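Side-chain contacts in cytochrome C-552 (Thiobacillus ferrooxidans, PDB 1H1O), which carries electrons in the periplasm as a high-potential cytochrome c with two hemes: residues Lys40-Met43 / Glu44-Lys48; Ser73-Ile76 / Thr77-Ala80. One frame throughout, in Å; residues are numbered along the deposited sequence.

Overall arrangement
Each contact joins consecutive turns of one helix, 40-51 in contact 1 and 73-85 in contact 2; the two helices pack together in the first cytochrome c domain, contact centres about 9 Å apart. They illustrate how a helix can serve a cofactor on one face and a neighbouring helix on another. Glu44 OE2 lies 3.2 Å from Thr77 OG1, a probable hydrogen bond, while Glu44 CG packs on Ile76 CG2 at 3.5 Å. Both reach the same heme: contact 1 through Tyr42, Met43, Gln46 and Leu47, contact 2 through Leu79, about 3 Å away (nearest atoms). Tyr42 and Gln46 also line the second heme's pocket, Gln46 about 3 Å from it, placing contact 1 between them.

Contact 1 of 2, residues Lys40-Met43 / Glu44-Lys48; sequences KSYM and EAQLK. With HEM (protoporphyrin IX containing Fe), chain D.
A chi1 of 180° carries the Tyr42 ring down the helix, where Gln46, bent at chi2, folds over one face. Gln46 CG stands 3.7 Å from the centroid of the Tyr42 ring and 26° off its normal, a CH-pi contact displaced towards the hydroxyl end of the ring. The glutamine amide lies only 23° from parallel with the ring, so two flat groups are layered one turn apart. The helix sets the two residues at this separation along the chain, Gln46 N donating to Tyr42 O at 2.8 Å, and one residue on, Leu47 N makes an almost straight bond of 2.9 Å to Met43 O.

The ring's edge meets the heme, where Tyr42 OH donates to propionate oxygen O2A at 2.6 Å. The same hydroxyl is also hydrogen-bonded to Arg156, in the second cytochrome c domain, and thus links that domain to the propionate. A phenylalanine here would probably leave O2A without this donor and Arg156 without its hydroxyl partner. Further along, Leu47 CD2 sits 3.4 Å from the heme meso carbon CHB, and Met43, bent at both chi2 and chi3, brings SD to 3.8 Å from the heme methyl CMA.

Met43 and Leu47 thus set helix 40-51 against the porphyrin rim, and Tyr42 holds its propionate, while helix 73-85 packs alongside, its Phe83 meeting Met43 and its Asp81 meeting Lys40; loop residues Leu35 and Gln38 also touch Met43, and Pro134 reaches Tyr42.

Contact 2 of 2, residues Ser73-Ile76 / Thr77-Ala80; sequences SAKI and TALA
Thr77 meets Ser73 one turn back through both its backbone and its side chain. Thr77 N donates to Ser73 O at 3.0 Å, and the threonine hydroxyl, set beside its own backbone N by a chi1 of -60°, comes to 3.1 Å from that same carbonyl oxygen, Ser73 O. Glu44 of helix 40-51 offers the hydroxyl a second acceptor in its OE2, so this side chain faces both its own helix and the neighbouring one.

On another face of the turn, Leu79 N reaches Lys75 O at 2.6 Å, nearly straight at 176°. A chi1 of -66° sets Leu79 CG beside its backbone N and 3.2 Å from Lys75 O, and the branched end continues past that carbonyl. Ala80 N bonds to Ile76 O at 2.8 Å, with its CB 3.3 Å from the same oxygen. Ala78 N completes the set with a bond of 2.8 Å to Ala74 O.

This i to i+4 pattern opens helix 73-85, the last helix of the first cytochrome c domain. Ile76, Leu79 and Ala80 turn into the protein, the other residues of these turns towards solvent. Leu79 touches the heme and lies about 4 Å, between nearest side-chain atoms, from Cys16, predicted to be one of its covalent attachment points.

Farther out, Leu71 packs on both Ile76 and Leu79, and Ile76 also reaches Leu47 on helix 40-51. Ala80 rests against Met43. Just ahead of the helix, the carboxylate of Asp72 accepts a hydrogen bond from Lys75 N in the first turn.

Contact 1 of 2, residues Lys40-Met43 / Glu44-Lys48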
loop_
_atom_site.group_PDB
_atom_site.type_symbol
_atom_site.label_atom_id
_atom_site.label_comp_id
_atom_site.label_asym_id
_atom_site.label_seq_id
_atom_site.Cartn_x
_atom_site.Cartn_y
_atom_site.Cartn_z
ATOM N N LYS A 40 -3.623 11.404 -3.604
ATOM C CA LYS A 40 -2.586 12.422 -3.556
ATOM C C LYS A 40 -1.972 12.591 -2.173
ATOM O O LYS A 40 -0.770 12.414 -1.987
ATOM C CB LYS A 40 -3.147 13.761 -4.055
ATOM C CG LYS A 40 -3.508 13.760 -5.544
ATOM C CD LYS A 40 -3.999 15.122 -6.037
ATOM C CE LYS A 40 -5.460 15.384 -5.672
ATOM N NZ LYS A 40 -6.377 14.475 -6.418
ATOM N N SER A 41 -2.802 12.940 -1.201
ATOM C CA SER A 41 -2.323 13.140 0.155
ATOM C C SER A 41 -1.547 11.934 0.652
ATOM O O SER A 41 -0.570 12.082 1.373
ATOM C CB SER A 41 -3.496 13.407 1.089
ATOM O OG SER A 41 -4.521 12.461 0.836
ATOM N N TYR A 42 -1.981 10.739 0.287
ATOM C CA TYR A 42 -1.260 9.570 0.751
ATOM C C TYR A 42 0.131 9.506 0.112
ATOM O O TYR A 42 1.147 9.388 0.812
ATOM C CB TYR A 42 -2.012 8.286 0.425
ATOM C CG TYR A 42 -1.241 7.084 0.907
ATOM C CD1 TYR A 42 -1.220 6.754 2.258
ATOM C CD2 TYR A 42 -0.494 6.304 0.024
ATOM C CE1 TYR A 42 -0.485 5.686 2.719
ATOM C CE2 TYR A 42 0.245 5.221 0.478
ATOM C CZ TYR A 42 0.242 4.918 1.830
ATOM O OH TYR A 42 0.927 3.832 2.313
ATOM N N MET A 43 0.157 9.576 -1.218
ATOM C CA MET A 43 1.406 9.529 -1.976
ATOM C C MET A 43 2.342 10.551 -1.381
ATOM O O MET A 43 3.500 10.267 -1.059
ATOM C CB MET A 43 1.159 9.900 -3.441
ATOM C CG MET A 43 0.306 8.935 -4.221
ATOM S SD MET A 43 1.121 7.340 -4.393
ATOM C CE MET A 43 2.122 7.625 -5.927
ATOM N N GLU A 44 1.811 11.755 -1.235
ATOM C CA GLU A 44 2.559 12.877 -0.712
ATOM C C GLU A 44 3.116 12.562 0.659
ATOM O O GLU A 44 4.291 12.813 0.928
ATOM C CB GLU A 44 1.649 14.091 -0.636
ATOM C CG GLU A 44 2.326 15.415 -0.874
ATOM C CD GLU A 44 1.340 16.559 -0.792
ATOM O OE1 GLU A 44 1.015 16.970 0.343
ATOM O OE2 GLU A 44 0.875 17.032 -1.857
ATOM N N ALA A 45 2.269 12.016 1.535
ATOM C CA ALA A 45 2.715 11.684 2.885
ATOM C C ALA A 45 3.857 10.673 2.833
ATOM O O ALA A 45 4.867 10.843 3.513
ATOM C CB ALA A 45 1.563 11.122 3.701
ATOM N N GLN A 46 3.705 9.629 2.022
ATOM C CA GLN A 46 4.752 8.619 1.925
ATOM C C GLN A 46 6.062 9.205 1.428
ATOM O O GLN A 46 7.099 9.047 2.061
ATOM C CB GLN A 46 4.318 7.472 1.020
ATOM C CG GLN A 46 3.110 6.733 1.541
ATOM C CD GLN A 46 3.096 6.629 3.056
ATOM O OE1 GLN A 46 2.170 7.120 3.714
ATOM N NE2 GLN A 46 4.122 5.999 3.620
ATOM N N LEU A 47 6.017 9.903 0.302
ATOM C CA LEU A 47 7.226 10.505 -0.240
ATOM C C LEU A 47 7.926 11.408 0.766
ATOM O O LEU A 47 9.156 11.415 0.842
ATOM C CB LEU A 47 6.908 11.280 -1.510
ATOM C CG LEU A 47 6.631 10.363 -2.702
ATOM C CD1 LEU A 47 6.092 11.201 -3.851
ATOM C CD2 LEU A 47 7.910 9.599 -3.096
ATOM N N LYS A 48 7.158 12.162 1.546
ATOM C CA LYS A 48 7.760 13.036 2.543
ATOM C C LYS A 48 8.330 12.198 3.686
ATOM O O LYS A 48 9.368 12.529 4.253
ATOM C CB LYS A 48 6.729 14.033 3.089
ATOM C CG LYS A 48 6.325 15.129 2.109
ATOM C CD LYS A 48 5.521 16.216 2.822
ATOM C CE LYS A 48 5.282 17.437 1.932
ATOM N NZ LYS A 48 4.399 18.442 2.613
HETATM C CHA HEM D . 7.114 2.628 -2.414
HETATM C CHB HEM D . 6.921 6.786 -4.806
HETATM C CHC HEM D . 10.861 5.506 -7.269
HETATM C CHD HEM D . 10.993 1.337 -4.987
HETATM C C1A HEM D . 6.697 3.889 -2.842
HETATM C C2A HEM D . 5.574 4.633 -2.311
HETATM C C3A HEM D . 5.517 5.811 -2.994
HETATM C C4A HEM D . 6.616 5.768 -3.935
HETATM C CMA HEM D . 4.557 6.966 -2.852
HETATM C CAA HEM D . 4.663 4.161 -1.204
HETATM C CBA HEM D . 3.382 3.477 -1.733
HETATM C CGA HEM D . 2.507 2.988 -0.735
HETATM O O1A HEM D . 1.540 2.264 -1.165
HETATM O O2A HEM D . 2.637 3.215 0.485
HETATM C C1B HEM D . 7.986 6.790 -5.686
HETATM C C2B HEM D . 8.287 7.908 -6.547
HETATM C C3B HEM D . 9.419 7.566 -7.227
HETATM C C4B HEM D . 9.771 6.224 -6.795
HETATM C CMB HEM D . 7.464 9.182 -6.597
HETATM C CAB HEM D . 10.211 8.364 -8.231
HETATM C CBB HEM D . 10.805 9.692 -7.683
HETATM C C1C HEM D . 11.240 4.257 -6.879
HETATM C C2C HEM D . 12.386 3.547 -7.392
HETATM C C3C HEM D . 12.409 2.367 -6.721
HETATM C C4C HEM D . 11.298 2.364 -5.839
HETATM C CMC HEM D . 13.305 4.106 -8.444
HETATM C CAC HEM D . 13.412 1.204 -6.818
HETATM C CBC HEM D . 14.888 1.628 -6.554
HETATM C C1D HEM D . 9.942 1.311 -4.083
HETATM C C2D HEM D . 9.697 0.206 -3.177
HETATM C C3D HEM D . 8.633 0.585 -2.446
HETATM C C4D HEM D . 8.205 1.899 -2.925
HETATM C CMD HEM D . 10.535 -1.049 -3.117
HETATM C CAD HEM D . 7.967 -0.122 -1.316
HETATM C CBD HEM D . 8.967 0.129 -0.070
HETATM C CGD HEM D . 8.422 0.028 1.218
HETATM O O1D HEM D . 7.904 -1.050 1.568
HETATM O O2D HEM D . 8.483 0.985 2.042
HETATM N NA HEM D . 7.320 4.587 -3.826
HETATM N NB HEM D . 8.895 5.761 -5.841
HETATM N NC HEM D . 10.578 3.508 -5.924
HETATM N ND HEM D . 9.029 2.320 -3.918
HETATM FE FE HEM D . 8.947 4.021 -4.900
#

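Contact 2 of 2, residues Ser73-Ile76 / Thr77-Ala80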
loop_
_atom_site.group_PDB
_atom_site.type_symbol
_atom_site.label_atom_id
_atom_site.label_comp_id
_atom_site.label_asym_id
_atom_site.label_seq_id
_atom_site.Cartn_x
_atom_site.Cartn_y
_atom_site.Cartn_z
ATOM N N SER A 73 9.440 19.629 -2.112
ATOM C CA SER A 73 7.995 19.712 -1.902
ATOM C C SER A 73 7.232 19.750 -3.223
ATOM O O SER A 73 6.224 19.061 -3.396
ATOM C CB SER A 73 7.655 20.956 -1.074
ATOM O OG SER A 73 8.246 20.885 0.211
ATOM N N ALA A 74 7.736 20.547 -4.160
ATOM C CA ALA A 74 7.103 20.695 -5.462
ATOM C C ALA A 74 7.003 19.398 -6.252
ATOM O O ALA A 74 5.954 19.096 -6.826
ATOM C CB ALA A 74 7.842 21.738 -6.279
ATOM N N LYS A 75 8.094 18.640 -6.301
ATOM C CA LYS A 75 8.088 17.379 -7.037
ATOM C C LYS A 75 7.231 16.358 -6.324
ATOM O O LYS A 75 6.448 15.646 -6.956
ATOM C CB LYS A 75 9.508 16.834 -7.204
ATOM C CG LYS A 75 10.010 16.849 -8.645
ATOM C CD LYS A 75 10.310 18.269 -9.144
ATOM C CE LYS A 75 9.054 19.100 -9.418
ATOM N NZ LYS A 75 9.406 20.526 -9.689
ATOM N N ILE A 76 7.382 16.279 -5.007
ATOM C CA ILE A 76 6.583 15.337 -4.239
ATOM C C ILE A 76 5.137 15.529 -4.645
ATOM O O ILE A 76 4.464 14.587 -5.044
ATOM C CB ILE A 76 6.747 15.567 -2.731
ATOM C CG1 ILE A 76 8.120 15.050 -2.298
ATOM C CG2 ILE A 76 5.632 14.866 -1.960
ATOM C CD1 ILE A 76 8.419 15.228 -0.831
ATOM N N THR A 77 4.670 16.767 -4.579
ATOM C CA THR A 77 3.294 17.069 -4.951
ATOM C C THR A 77 3.018 16.769 -6.420
ATOM O O THR A 77 1.962 16.240 -6.777
ATOM C CB THR A 77 2.975 18.544 -4.684
ATOM O OG1 THR A 77 3.162 18.819 -3.289
ATOM C CG2 THR A 77 1.530 18.863 -5.093
ATOM N N ALA A 78 3.970 17.117 -7.276
ATOM C CA ALA A 78 3.808 16.884 -8.704
ATOM C C ALA A 78 3.623 15.397 -8.964
ATOM O O ALA A 78 2.713 14.977 -9.681
ATOM C CB ALA A 78 5.030 17.406 -9.458
ATOM N N LEU A 79 4.505 14.605 -8.373
ATOM C CA LEU A 79 4.461 13.162 -8.529
ATOM C C LEU A 79 3.185 12.590 -7.940
ATOM O O LEU A 79 2.489 11.797 -8.586
ATOM C CB LEU A 79 5.675 12.538 -7.849
ATOM C CG LEU A 79 7.004 12.909 -8.508
ATOM C CD1 LEU A 79 8.162 12.370 -7.694
ATOM C CD2 LEU A 79 7.018 12.348 -9.923
ATOM N N ALA A 80 2.879 12.993 -6.713
ATOM C CA ALA A 80 1.680 12.516 -6.038
ATOM C C ALA A 80 0.501 12.695 -6.981
ATOM O O ALA A 80 -0.311 11.785 -7.176
ATOM C CB ALA A 80 1.454 13.309 -4.759
#